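PDB 2XJ9: MIPZ from Caulobacter crescentus, which is an ATPase that dimerises and binds the nucleoid, forming a gradient that inhibits cell division and helps to position the division plane. Local coordinates for residues A[39-44]-A[72-77]. The protein carries 1 engineered substitution. Sequence-based numbering, arbitrary orientation.
Sequences IDLALR and LNLSDN. Engineered in segment 39-44: Ala-42 (natural residue Asp).
At the edge of the parallel sheet of this P-loop ATPase, the C-terminal ends of strands 36-40 and 70-72 run side by side and then part, and Leu-74 packs into the divergence against Ile-39, Leu-41 and Leu-43. The two segments approach most closely at Ile-39 and Leu-72, whose CA atoms are 5.3 Å apart; the backbone bond of Leu-72 is to Val-38, one residue earlier. Both side chains lie on the same face, with CG1 of Ile-39 4.3 Å from CB of Leu-72. A water bridges the strands where they part, accepting from Asp-40 N (3.0 Å) and donating to Leu-72 O (2.6 Å); these two backbone atoms, 4.4 Å apart, are too distant for a direct bond. Leu-74 points its side chain at the other segment and divides the work between its methyls. CD2 meets CG2 of Ile-39 at 4.4 Å, while CD1 lies 4.2 Å from CD2 of Leu-41 and equally far from CD2 of Leu-43. At the strand's last residue, Asp-40, the carboxylate turns away from the 72-77 segment, CG being anti to the backbone N (chi1 -174°), and OD2 accepts from Ala-42 N at 2.7 Å in an Asx turn; Ala-42 is an engineered residue, replacing the natural Asp. The other oxygen, OD1, is held by Ala-49 N of helix 47-62. The Asp-40 side chain lies about 7 Å from the bound magnesium ion. In strand 106-110, Leu-108 and Asp-110 both bond to the backbone of Ile-39, and Asp-110 also to Leu-41, whereas helix 86-103 packs on Leu-72, Leu-74 and Leu-43 through Ala-100, Ala-96 and Gln-89.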
loop_
_atom_site.group_PDB
_atom_site.type_symbol
_atom_site.label_atom_id
_atom_site.label_comp_id
_atom_site.label_asym_id
_atom_site.label_seq_id
_atom_site.Cartn_x
_atom_site.Cartn_y
_atom_site.Cartn_z
ATOM N N ILE A 39 -11.097 6.331 -14.473
ATOM C CA ILE A 39 -10.571 5.077 -14.971
ATOM C C ILE A 39 -9.669 4.464 -13.927
ATOM O O ILE A 39 -8.706 5.101 -13.504
ATOM C CB ILE A 39 -9.710 5.301 -16.209
ATOM C CG1 ILE A 39 -10.513 6.008 -17.296
ATOM C CG2 ILE A 39 -9.133 3.980 -16.703
ATOM C CD1 ILE A 39 -9.740 6.192 -18.550
ATOM N N ASP A 40 -9.975 3.227 -13.526
ATOM C CA ASP A 40 -9.233 2.507 -12.487
ATOM C C ASP A 40 -8.447 1.376 -13.111
ATOM O O ASP A 40 -9.038 0.421 -13.603
ATOM C CB ASP A 40 -10.207 1.935 -11.445
ATOM C CG ASP A 40 -9.495 1.291 -10.227
ATOM O OD1 ASP A 40 -10.149 1.175 -9.160
ATOM O OD2 ASP A 40 -8.299 0.900 -10.320
ATOM N N LEU A 41 -7.123 1.480 -13.084
ATOM C CA LEU A 41 -6.249 0.451 -13.633
ATOM C C LEU A 41 -5.722 -0.552 -12.605
ATOM O O LEU A 41 -4.848 -1.361 -12.930
ATOM C CB LEU A 41 -5.050 1.091 -14.307
ATOM C CG LEU A 41 -5.323 2.201 -15.298
ATOM C CD1 LEU A 41 -4.070 2.434 -16.093
ATOM C CD2 LEU A 41 -6.472 1.816 -16.182
ATOM N N ALA A 42 -6.207 -0.489 -11.364
ATOM C CA ALA A 42 -5.961 -1.570 -10.418
ATOM C C ALA A 42 -7.014 -2.652 -10.696
ATOM O O ALA A 42 -8.108 -2.639 -10.130
ATOM C CB ALA A 42 -6.043 -1.070 -8.994
ATOM N N LEU A 43 -6.680 -3.576 -11.590
ATOM C CA LEU A 43 -7.698 -4.394 -12.208
ATOM C C LEU A 43 -8.384 -5.288 -11.219
ATOM O O LEU A 43 -9.597 -5.456 -11.295
ATOM C CB LEU A 43 -7.125 -5.195 -13.368
ATOM C CG LEU A 43 -6.811 -4.307 -14.571
ATOM C CD1 LEU A 43 -6.032 -5.039 -15.643
ATOM C CD2 LEU A 43 -8.077 -3.739 -15.116
ATOM N N ARG A 44 -7.620 -5.852 -10.278
ATOM C CA ARG A 44 -8.201 -6.685 -9.213
ATOM C C ARG A 44 -8.820 -5.864 -8.065
ATOM O O ARG A 44 -10.021 -5.998 -7.780
ATOM C CB ARG A 44 -7.190 -7.707 -8.681
ATOM C CG ARG A 44 -6.347 -8.330 -9.760
ATOM C CD ARG A 44 -6.260 -9.839 -9.693
ATOM N NE ARG A 44 -6.202 -10.362 -8.365
ATOM C CZ ARG A 44 -6.760 -11.447 -7.837
ATOM N NH1 ARG A 44 -7.546 -12.289 -8.490
ATOM N NH2 ARG A 44 -6.503 -11.656 -6.558
ATOM N N LEU A 72 -15.448 4.154 -15.842
ATOM C CA LEU A 72 -15.163 3.417 -17.071
ATOM C C LEU A 72 -14.355 2.144 -16.841
ATOM O O LEU A 72 -13.238 2.174 -16.327
ATOM C CB LEU A 72 -14.415 4.316 -18.054
ATOM C CG LEU A 72 -15.135 4.855 -19.299
ATOM C CD1 LEU A 72 -16.615 5.057 -19.101
ATOM C CD2 LEU A 72 -14.499 6.148 -19.735
ATOM N N ASN A 73 -14.916 1.016 -17.247
ATOM C CA ASN A 73 -14.224 -0.247 -17.099
ATOM C C ASN A 73 -13.595 -0.644 -18.406
ATOM O O ASN A 73 -14.077 -0.269 -19.459
ATOM C CB ASN A 73 -15.203 -1.332 -16.667
ATOM C CG ASN A 73 -15.890 -1.009 -15.363
ATOM O OD1 ASN A 73 -15.241 -0.704 -14.360
ATOM N ND2 ASN A 73 -17.215 -1.055 -15.370
ATOM N N LEU A 74 -12.520 -1.410 -18.346
ATOM C CA LEU A 74 -11.919 -1.929 -19.557
ATOM C C LEU A 74 -12.680 -3.174 -20.071
ATOM O O LEU A 74 -12.779 -3.377 -21.284
ATOM C CB LEU A 74 -10.431 -2.213 -19.341
ATOM C CG LEU A 74 -9.760 -1.290 -18.315
ATOM C CD1 LEU A 74 -8.243 -1.214 -18.502
ATOM C CD2 LEU A 74 -10.359 0.087 -18.368
ATOM N N SER A 75 -13.229 -3.986 -19.155
ATOM C CA SER A 75 -14.011 -5.178 -19.515
ATOM C C SER A 75 -15.414 -5.119 -18.963
ATOM O O SER A 75 -15.870 -4.075 -18.519
ATOM C CB SER A 75 -13.374 -6.441 -18.965
ATOM O OG SER A 75 -12.047 -6.565 -19.399
ATOM N N ASP A 76 -16.093 -6.263 -18.997
ATOM C CA ASP A 76 -17.369 -6.436 -18.312
ATOM C C ASP A 76 -17.015 -7.110 -17.014
ATOM O O ASP A 76 -17.862 -7.306 -16.142
ATOM C CB ASP A 76 -18.303 -7.330 -19.122
ATOM C CG ASP A 76 -18.175 -7.101 -20.628
ATOM O OD1 ASP A 76 -17.492 -7.916 -21.290
ATOM O OD2 ASP A 76 -18.744 -6.107 -21.148
ATOM N N ASN A 77 -15.732 -7.455 -16.913
ATOM C CA ASN A 77 -15.145 -8.067 -15.734
ATOM C C ASN A 77 -13.624 -7.887 -15.745
ATOM O O ASN A 77 -12.909 -8.620 -16.442
ATOM C CB ASN A 77 -15.509 -9.550 -15.689
ATOM C CG ASN A 77 -14.945 -10.256 -14.477
ATOM O OD1 ASN A 77 -13.781 -10.077 -14.127
ATOM N ND2 ASN A 77 -15.773 -11.061 -13.822
HETATM O O HOH W 1 -12.793 2.259 -13.751
#